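Local coordinates for protein coproheme decarboxylase (Thermus thermophilus, PDB 1VDH) that catalyses the hydrogen peroxide-dependent decarboxylation of Fe-coproporphyrin III (coproheme) to heme b, the last step of coproporphyrin-dependent heme synthesis, at residues A[46-51]-A[62-67]; A[77-82]-A[134-139]. One frame throughout, in Å; residues are numbered along the deposited sequence.

Interaction 1 (A[46-51]-A[62-67]); sequences GLVREW and YGIYQV
Y62 holds CG between its own backbone N and carbonyl carbon (chi1 84°), and W51 holds CG anti to its carbonyl carbon (chi1 -61°), which brings the two aromatic groups together. The edge of the W51 six-membered ring points at the face of Y62 in an offset edge-to-face pair. The centroids are 5.9 Å apart and the planes stand at 60°. The closest atoms are W51 CE3 and Y62 CD1, 3.8 Å apart. W51 CB lies over one face of the phenol ring, 4.2 Å from the centroid of Y62, as a CH-pi contact. V48 is one helical turn earlier. At the far end of the phenol, V48 CG1 lies 3.5 Å from Y62 OH, with CE1 and CZ of the same ring close by. The other methyl, V48 CG2, meets I64 CD1 tip to tip at 3.8 Å. I64 CD1 also comes within 4.3 Å of W51 CZ3.

This is helix-on-sheet packing in the ferredoxin-like (dimeric alpha-beta barrel) fold of the chlorite dismutase family. The helix segment runs roughly antiparallel to the strand that follows it, on one face of the sheet. The axes of segments 46-51 and 62-67 come within 9.8 Å. No hydrogen bond joins the two segments, and all four touching residues are buried. Polar groups of Y62 are bound by neighbours: its N by E55 and its O by K138. K138 also makes a cation-pi contact with the Y62 ring, and R80 makes one with W51.

Interaction 2 (A[77-82]-A[134-139]); sequences LNLRPG and PRVPKS
P134 starts the contact by placing its ring against L79. P134 CG is 3.8 Å from L79 CD2, and the two side chains cross at about a right angle. The same methyl, L79 CD2, lies 3.7 Å from P134 O, so one methyl touches both the ring and the carbonyl oxygen of the proline. P134 also lies near R131, a predicted coproheme-binding residue. R135 directs its CB away from the strand, and its side chain touches W15 and S61. V136 turns back toward the strand. Its CG2 sits anti to the carbonyl carbon, with CG1 anti to the backbone N (chi1 176°), and CG2 does all the touching. V136 CG2 is 3.8 Å from L79 CD1 and 3.9 Å from L77 CD2. The methyl thus bridges two leucines on one side of the strand. The side chains meet only through carbon atoms, and no hydrogen bond joins the segments.

Beyond V136 the loop leaves strand 74-80. K138 forms a salt bridge with E55, and S139 OG is hydrogen-bonded to E205.

Strand 74-80 runs between strands 10-24 and 61-67. L77 and L79 point to the loop on one face of it. On the other face, R80 NH1 donates a nearly straight bond (169°) to L79 O, 3.0 Å away, from above the carbonyl plane. The R80 NH1 and NH2 bonds to N78 OD1 are weak. There N78 and R80 pack against helices 34-56 and 83-95.

In the fold
Interaction 1 and interaction 2 have centres about 10 Å apart and meet through neighbouring antiparallel strands, 61-67 and 74-80. They are joined by a probable backbone hydrogen bond from L77 N to G63 O, and by K138 and V136 of the loop, which reach Y62 and Y65. Along the chain they come in series. Interaction 1 pairs helix 34-56 with the next strand. Interaction 2 then pairs the strand after that with the distant loop that leads into strand 141-152. They lie on the two faces of this part of the sheet, the helix on one and the loop on the other. The loop face is the one nearer the predicted coproheme-binding residues R131 and Q185, while interaction 1 lies away from the annotated sites.

Interaction 1 (A[46-51]-A[62-67])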
ATOM      1  N   GLY A  46     -16.427 -23.940  23.732  1.00 15.11           N
ATOM      2  CA  GLY A  46     -15.741 -24.002  25.011  1.00 14.01           C
ATOM      3  C   GLY A  46     -14.956 -22.726  25.272  1.00 14.15           C
ATOM      4  O   GLY A  46     -14.959 -22.203  26.385  1.00 13.65           O
ATOM      5  N   LEU A  47     -14.285 -22.221  24.239  1.00 13.83           N
ATOM      6  CA  LEU A  47     -13.509 -20.990  24.363  1.00 13.66           C
ATOM      7  C   LEU A  47     -14.422 -19.787  24.635  1.00 13.70           C
ATOM      8  O   LEU A  47     -14.167 -19.001  25.553  1.00 12.92           O
ATOM      9  CB  LEU A  47     -12.687 -20.748  23.092  1.00 14.31           C
ATOM     10  CG  LEU A  47     -11.884 -19.445  23.037  1.00 16.14           C
ATOM     11  CD1 LEU A  47     -10.941 -19.337  24.238  1.00 15.18           C
ATOM     12  CD2 LEU A  47     -11.117 -19.380  21.732  1.00 17.31           C
ATOM     13  N   VAL A  48     -15.480 -19.658  23.835  1.00 14.32           N
ATOM     14  CA  VAL A  48     -16.443 -18.564  23.970  1.00 15.07           C
ATOM     15  C   VAL A  48     -17.141 -18.620  25.330  1.00 16.15           C
ATOM     16  O   VAL A  48     -17.521 -17.591  25.887  1.00 16.58           O
ATOM     17  CB  VAL A  48     -17.487 -18.598  22.827  1.00 17.08           C
ATOM     18  CG1 VAL A  48     -18.542 -17.508  23.024  1.00 18.11           C
ATOM     19  CG2 VAL A  48     -16.790 -18.406  21.485  1.00 17.56           C
ATOM     20  N   ARG A  49     -17.291 -19.829  25.863  1.00 18.43           N
ATOM     21  CA  ARG A  49     -17.912 -20.025  27.168  1.00 18.62           C
ATOM     22  C   ARG A  49     -17.029 -19.387  28.242  1.00 16.35           C
ATOM     23  O   ARG A  49     -17.532 -18.774  29.181  1.00 15.90           O
ATOM     24  CB  ARG A  49     -18.109 -21.520  27.441  1.00 22.61           C
ATOM     25  CG  ARG A  49     -18.807 -21.837  28.753  1.00 27.63           C
ATOM     26  CD  ARG A  49     -19.287 -23.284  28.783  1.00 32.70           C
ATOM     27  NE  ARG A  49     -18.186 -24.244  28.703  1.00 35.52           N
ATOM     28  CZ  ARG A  49     -18.124 -25.254  27.836  1.00 37.36           C
ATOM     29  NH1 ARG A  49     -17.080 -26.073  27.851  1.00 37.20           N
ATOM     30  NH2 ARG A  49     -19.091 -25.436  26.941  1.00 37.03           N
ATOM     31  N   GLU A  50     -15.712 -19.510  28.080  1.00 15.37           N
ATOM     32  CA  GLU A  50     -14.762 -18.921  29.022  1.00 14.32           C
ATOM     33  C   GLU A  50     -14.917 -17.401  29.036  1.00 13.37           C
ATOM     34  O   GLU A  50     -14.910 -16.778  30.098  1.00 12.02           O
ATOM     35  CB  GLU A  50     -13.322 -19.293  28.643  1.00 17.22           C
ATOM     36  CG  GLU A  50     -13.000 -20.777  28.807  1.00 20.66           C
ATOM     37  CD  GLU A  50     -11.593 -21.147  28.356  1.00 22.71           C
ATOM     38  OE1 GLU A  50     -11.387 -22.324  28.002  1.00 25.36           O
ATOM     39  OE2 GLU A  50     -10.694 -20.276  28.353  1.00 25.10           O
ATOM     40  N   TRP A  51     -15.062 -16.809  27.852  1.00 12.73           N
ATOM     41  CA  TRP A  51     -15.231 -15.362  27.734  1.00 12.15           C
ATOM     42  C   TRP A  51     -16.558 -14.959  28.388  1.00 13.68           C
ATOM     43  O   TRP A  51     -16.641 -13.946  29.083  1.00 14.00           O
ATOM     44  CB  TRP A  51     -15.226 -14.950  26.254  1.00 11.35           C
ATOM     45  CG  TRP A  51     -13.946 -15.271  25.516  1.00 10.21           C
ATOM     46  CD1 TRP A  51     -12.756 -15.678  26.062  1.00 11.50           C
ATOM     47  CD2 TRP A  51     -13.727 -15.181  24.103  1.00 10.45           C
ATOM     48  NE1 TRP A  51     -11.813 -15.840  25.074  1.00  9.32           N
ATOM     49  CE2 TRP A  51     -12.381 -15.542  23.864  1.00 10.82           C
ATOM     50  CE3 TRP A  51     -14.538 -14.829  23.013  1.00 10.66           C
ATOM     51  CZ2 TRP A  51     -11.827 -15.561  22.577  1.00 11.50           C
ATOM     52  CZ3 TRP A  51     -13.985 -14.848  21.732  1.00  9.84           C
ATOM     53  CH2 TRP A  51     -12.642 -15.212  21.528  1.00 10.73           C
ATOM     54  N   TYR A  62     -17.219  -9.284  25.713  1.00  8.57           N
ATOM     55  CA  TYR A  62     -16.897  -9.723  24.357  1.00  8.50           C
ATOM     56  C   TYR A  62     -18.096  -9.673  23.413  1.00  9.39           C
ATOM     57  O   TYR A  62     -19.244  -9.526  23.838  1.00 10.48           O
ATOM     58  CB  TYR A  62     -16.353 -11.157  24.365  1.00  8.81           C
ATOM     59  CG  TYR A  62     -17.447 -12.210  24.374  1.00 12.16           C
ATOM     60  CD1 TYR A  62     -17.793 -12.890  23.205  1.00 12.17           C
ATOM     61  CD2 TYR A  62     -18.174 -12.480  25.533  1.00 10.56           C
ATOM     62  CE1 TYR A  62     -18.838 -13.809  23.189  1.00 13.21           C
ATOM     63  CE2 TYR A  62     -19.225 -13.400  25.525  1.00 13.28           C
ATOM     64  CZ  TYR A  62     -19.550 -14.057  24.350  1.00 13.67           C
ATOM     65  OH  TYR A  62     -20.584 -14.966  24.327  1.00 17.64           O
ATOM     66  N   GLY A  63     -17.804  -9.868  22.134  1.00  9.10           N
ATOM     67  CA  GLY A  63     -18.820  -9.890  21.105  1.00  8.53           C
ATOM     68  C   GLY A  63     -18.235 -10.503  19.852  1.00  7.85           C
ATOM     69  O   GLY A  63     -17.043 -10.334  19.575  1.00  7.20           O
ATOM     70  N   ILE A  64     -19.040 -11.281  19.134  1.00  7.56           N
ATOM     71  CA  ILE A  64     -18.591 -11.900  17.884  1.00  8.62           C
ATOM     72  C   ILE A  64     -19.538 -11.418  16.791  1.00  9.46           C
ATOM     73  O   ILE A  64     -20.761 -11.486  16.949  1.00  9.93           O
ATOM     74  CB  ILE A  64     -18.576 -13.441  17.964  1.00  9.07           C
ATOM     75  CG1 ILE A  64     -17.555 -13.894  19.018  1.00  9.88           C
ATOM     76  CG2 ILE A  64     -18.223 -14.038  16.599  1.00  9.01           C
ATOM     77  CD1 ILE A  64     -17.459 -15.405  19.199  1.00 11.13           C
ATOM     78  N   TYR A  65     -18.973 -10.942  15.684  1.00  8.21           N
ATOM     79  CA  TYR A  65     -19.780 -10.390  14.600  1.00  7.28           C
ATOM     80  C   TYR A  65     -19.511 -10.924  13.206  1.00  7.52           C
ATOM     81  O   TYR A  65     -18.400 -11.351  12.893  1.00  7.46           O
ATOM     82  CB  TYR A  65     -19.581  -8.874  14.543  1.00  5.86           C
ATOM     83  CG  TYR A  65     -19.738  -8.168  15.863  1.00  4.96           C
ATOM     84  CD1 TYR A  65     -20.923  -7.507  16.180  1.00  7.12           C
ATOM     85  CD2 TYR A  65     -18.698  -8.144  16.790  1.00  6.05           C
ATOM     86  CE1 TYR A  65     -21.072  -6.839  17.386  1.00  6.62           C
ATOM     87  CE2 TYR A  65     -18.837  -7.479  18.002  1.00  8.28           C
ATOM     88  CZ  TYR A  65     -20.027  -6.828  18.289  1.00  7.38           C
ATOM     89  OH  TYR A  65     -20.169  -6.156  19.476  1.00  8.14           O
ATOM     90  N   GLN A  66     -20.548 -10.889  12.371  1.00  6.19           N
ATOM     91  CA  GLN A  66     -20.435 -11.292  10.976  1.00  6.88           C
ATOM     92  C   GLN A  66     -20.199  -9.963  10.269  1.00  5.91           C
ATOM     93  O   GLN A  66     -21.066  -9.092  10.274  1.00  7.51           O
ATOM     94  CB  GLN A  66     -21.731 -11.927  10.467  1.00  6.76           C
ATOM     95  CG  GLN A  66     -21.645 -12.361   9.005  1.00  6.17           C
ATOM     96  CD  GLN A  66     -22.894 -13.072   8.514  1.00  9.34           C
ATOM     97  OE1 GLN A  66     -23.117 -13.203   7.304  1.00 11.22           O
ATOM     98  NE2 GLN A  66     -23.709 -13.547   9.447  1.00  6.50           N
ATOM     99  N   VAL A  67     -19.021  -9.811   9.675  1.00  7.62           N
ATOM    100  CA  VAL A  67     -18.642  -8.567   9.011  1.00  6.47           C
ATOM    101  C   VAL A  67     -18.865  -8.594   7.499  1.00  7.22           C
ATOM    102  O   VAL A  67     -18.432  -9.515   6.818  1.00  7.36           O
ATOM    103  CB  VAL A  67     -17.155  -8.229   9.317  1.00  6.17           C
ATOM    104  CG1 VAL A  67     -16.776  -6.861   8.743  1.00  4.55           C
ATOM    105  CG2 VAL A  67     -16.909  -8.251  10.820  1.00  7.38           C
TER

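Interaction 2 (A[77-82]-A[134-139])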
ATOM      1  N   LEU A  77     -14.334  -9.410  19.247  1.00  7.95           N
ATOM      2  CA  LEU A  77     -14.071  -8.250  20.085  1.00  7.87           C
ATOM      3  C   LEU A  77     -13.992  -8.669  21.544  1.00  8.09           C
ATOM      4  O   LEU A  77     -14.899  -9.326  22.057  1.00  7.66           O
ATOM      5  CB  LEU A  77     -15.180  -7.203  19.900  1.00  5.80           C
ATOM      6  CG  LEU A  77     -15.145  -5.959  20.804  1.00  8.09           C
ATOM      7  CD1 LEU A  77     -13.842  -5.192  20.610  1.00  6.01           C
ATOM      8  CD2 LEU A  77     -16.339  -5.056  20.499  1.00  6.83           C
ATOM      9  N   ASN A  78     -12.908  -8.276  22.207  1.00  7.87           N
ATOM     10  CA  ASN A  78     -12.705  -8.604  23.613  1.00  8.66           C
ATOM     11  C   ASN A  78     -12.158  -7.431  24.403  1.00  9.06           C
ATOM     12  O   ASN A  78     -11.329  -6.664  23.908  1.00  8.85           O
ATOM     13  CB  ASN A  78     -11.749  -9.796  23.763  1.00  7.21           C
ATOM     14  CG  ASN A  78     -12.455 -11.127  23.651  1.00  9.36           C
ATOM     15  OD1 ASN A  78     -13.115 -11.570  24.591  1.00  9.48           O
ATOM     16  ND2 ASN A  78     -12.307 -11.784  22.505  1.00  7.40           N
ATOM     17  N   LEU A  79     -12.666  -7.273  25.622  1.00  8.26           N
ATOM     18  CA  LEU A  79     -12.225  -6.217  26.528  1.00  8.14           C
ATOM     19  C   LEU A  79     -11.821  -6.898  27.833  1.00  9.74           C
ATOM     20  O   LEU A  79     -12.513  -7.804  28.297  1.00  8.94           O
ATOM     21  CB  LEU A  79     -13.338  -5.194  26.786  1.00  7.70           C
ATOM     22  CG  LEU A  79     -13.670  -4.213  25.656  1.00  9.27           C
ATOM     23  CD1 LEU A  79     -14.619  -4.858  24.658  1.00  9.53           C
ATOM     24  CD2 LEU A  79     -14.296  -2.945  26.233  1.00  9.22           C
ATOM     25  N   ARG A  80     -10.683  -6.492  28.395  1.00  9.91           N
ATOM     26  CA  ARG A  80     -10.167  -7.082  29.635  1.00 10.93           C
ATOM     27  C   ARG A  80      -9.463  -6.006  30.462  1.00 12.13           C
ATOM     28  O   ARG A  80      -9.154  -4.929  29.950  1.00 12.06           O
ATOM     29  CB  ARG A  80      -9.155  -8.193  29.314  1.00  9.24           C
ATOM     30  CG  ARG A  80      -9.670  -9.361  28.476  1.00  9.65           C
ATOM     31  CD  ARG A  80     -10.643 -10.255  29.239  1.00  9.18           C
ATOM     32  NE  ARG A  80     -10.904 -11.487  28.495  1.00  7.69           N
ATOM     33  CZ  ARG A  80     -11.823 -11.622  27.543  1.00  8.94           C
ATOM     34  NH1 ARG A  80     -12.610 -10.603  27.209  1.00  9.24           N
ATOM     35  NH2 ARG A  80     -11.898 -12.757  26.860  1.00  8.42           N
ATOM     36  N   PRO A  81      -9.203  -6.282  31.756  1.00 13.00           N
ATOM     37  CA  PRO A  81      -8.531  -5.335  32.658  1.00 13.63           C
ATOM     38  C   PRO A  81      -7.057  -5.066  32.313  1.00 14.55           C
ATOM     39  O   PRO A  81      -6.429  -4.200  32.922  1.00 18.65           O
ATOM     40  CB  PRO A  81      -8.654  -6.015  34.028  1.00 14.25           C
ATOM     41  CG  PRO A  81      -9.866  -6.871  33.894  1.00 13.98           C
ATOM     42  CD  PRO A  81      -9.699  -7.446  32.513  1.00 13.78           C
ATOM     43  N   GLY A  82      -6.515  -5.799  31.341  1.00 13.11           N
ATOM     44  CA  GLY A  82      -5.124  -5.606  30.949  1.00 10.81           C
ATOM     45  C   GLY A  82      -4.775  -6.266  29.626  1.00  9.55           C
ATOM     46  O   GLY A  82      -5.635  -6.890  28.999  1.00  9.35           O
ATOM     47  N   PRO A 134     -17.063  -0.629  29.709  1.00  9.21           N
ATOM     48  CA  PRO A 134     -18.255  -0.835  28.881  1.00  9.19           C
ATOM     49  C   PRO A 134     -18.484  -2.276  28.438  1.00 10.29           C
ATOM     50  O   PRO A 134     -17.569  -2.948  27.953  1.00 10.22           O
ATOM     51  CB  PRO A 134     -17.991   0.079  27.685  1.00  8.49           C
ATOM     52  CG  PRO A 134     -16.504  -0.073  27.490  1.00  6.40           C
ATOM     53  CD  PRO A 134     -15.977  -0.007  28.922  1.00  8.04           C
ATOM     54  N   ARG A 135     -19.706  -2.754  28.641  1.00  9.32           N
ATOM     55  CA  ARG A 135     -20.072  -4.102  28.226  1.00 10.30           C
ATOM     56  C   ARG A 135     -20.570  -4.035  26.796  1.00  9.68           C
ATOM     57  O   ARG A 135     -21.280  -3.102  26.425  1.00 10.03           O
ATOM     58  CB  ARG A 135     -21.177  -4.678  29.115  1.00 10.84           C
ATOM     59  CG  ARG A 135     -20.680  -5.449  30.324  1.00 13.69           C
ATOM     60  CD  ARG A 135     -19.968  -4.551  31.326  1.00 14.82           C
ATOM     61  NE  ARG A 135     -19.702  -5.263  32.574  1.00 13.47           N
ATOM     62  CZ  ARG A 135     -19.145  -4.716  33.650  1.00 14.90           C
ATOM     63  NH1 ARG A 135     -18.955  -5.452  34.740  1.00 12.71           N
ATOM     64  NH2 ARG A 135     -18.754  -3.447  33.632  1.00 12.77           N
ATOM     65  N   VAL A 136     -20.181  -5.021  25.994  1.00 10.32           N
ATOM     66  CA  VAL A 136     -20.592  -5.095  24.597  1.00  9.80           C
ATOM     67  C   VAL A 136     -22.057  -5.543  24.521  1.00 10.87           C
ATOM     68  O   VAL A 136     -22.416  -6.582  25.077  1.00  9.42           O
ATOM     69  CB  VAL A 136     -19.713  -6.114  23.835  1.00 11.08           C
ATOM     70  CG1 VAL A 136     -20.187  -6.263  22.417  1.00  9.47           C
ATOM     71  CG2 VAL A 136     -18.256  -5.680  23.867  1.00  9.82           C
ATOM     72  N   PRO A 137     -22.924  -4.755  23.854  1.00 10.47           N
ATOM     73  CA  PRO A 137     -24.342  -5.118  23.736  1.00 10.00           C
ATOM     74  C   PRO A 137     -24.543  -6.442  22.995  1.00 11.40           C
ATOM     75  O   PRO A 137     -23.751  -6.810  22.121  1.00  9.96           O
ATOM     76  CB  PRO A 137     -24.956  -3.910  23.011  1.00 11.33           C
ATOM     77  CG  PRO A 137     -23.804  -3.300  22.285  1.00 12.01           C
ATOM     78  CD  PRO A 137     -22.667  -3.431  23.257  1.00  9.57           C
ATOM     79  N   LYS A 138     -25.597  -7.165  23.362  1.00 12.03           N
ATOM     80  CA  LYS A 138     -25.858  -8.481  22.788  1.00 13.16           C
ATOM     81  C   LYS A 138     -26.887  -8.581  21.667  1.00 14.87           C
ATOM     82  O   LYS A 138     -27.572  -9.594  21.540  1.00 15.78           O
ATOM     83  CB  LYS A 138     -26.212  -9.462  23.907  1.00 15.83           C
ATOM     84  CG  LYS A 138     -25.234  -9.435  25.073  1.00 16.81           C
ATOM     85  CD  LYS A 138     -23.838  -9.833  24.633  1.00 18.79           C
ATOM     86  CE  LYS A 138     -22.861  -9.745  25.786  1.00 19.99           C
ATOM     87  NZ  LYS A 138     -21.508 -10.203  25.383  1.00 22.31           N
ATOM     88  N   SER A 139     -26.962  -7.552  20.836  1.00 14.33           N
ATOM     89  CA  SER A 139     -27.886  -7.536  19.708  1.00 14.80           C
ATOM     90  C   SER A 139     -27.482  -6.391  18.797  1.00 13.77           C
ATOM     91  O   SER A 139     -26.616  -5.590  19.145  1.00 14.63           O
ATOM     92  CB  SER A 139     -29.328  -7.321  20.188  1.00 15.69           C
ATOM     93  OG  SER A 139     -29.482  -6.051  20.802  1.00 20.29           O
TER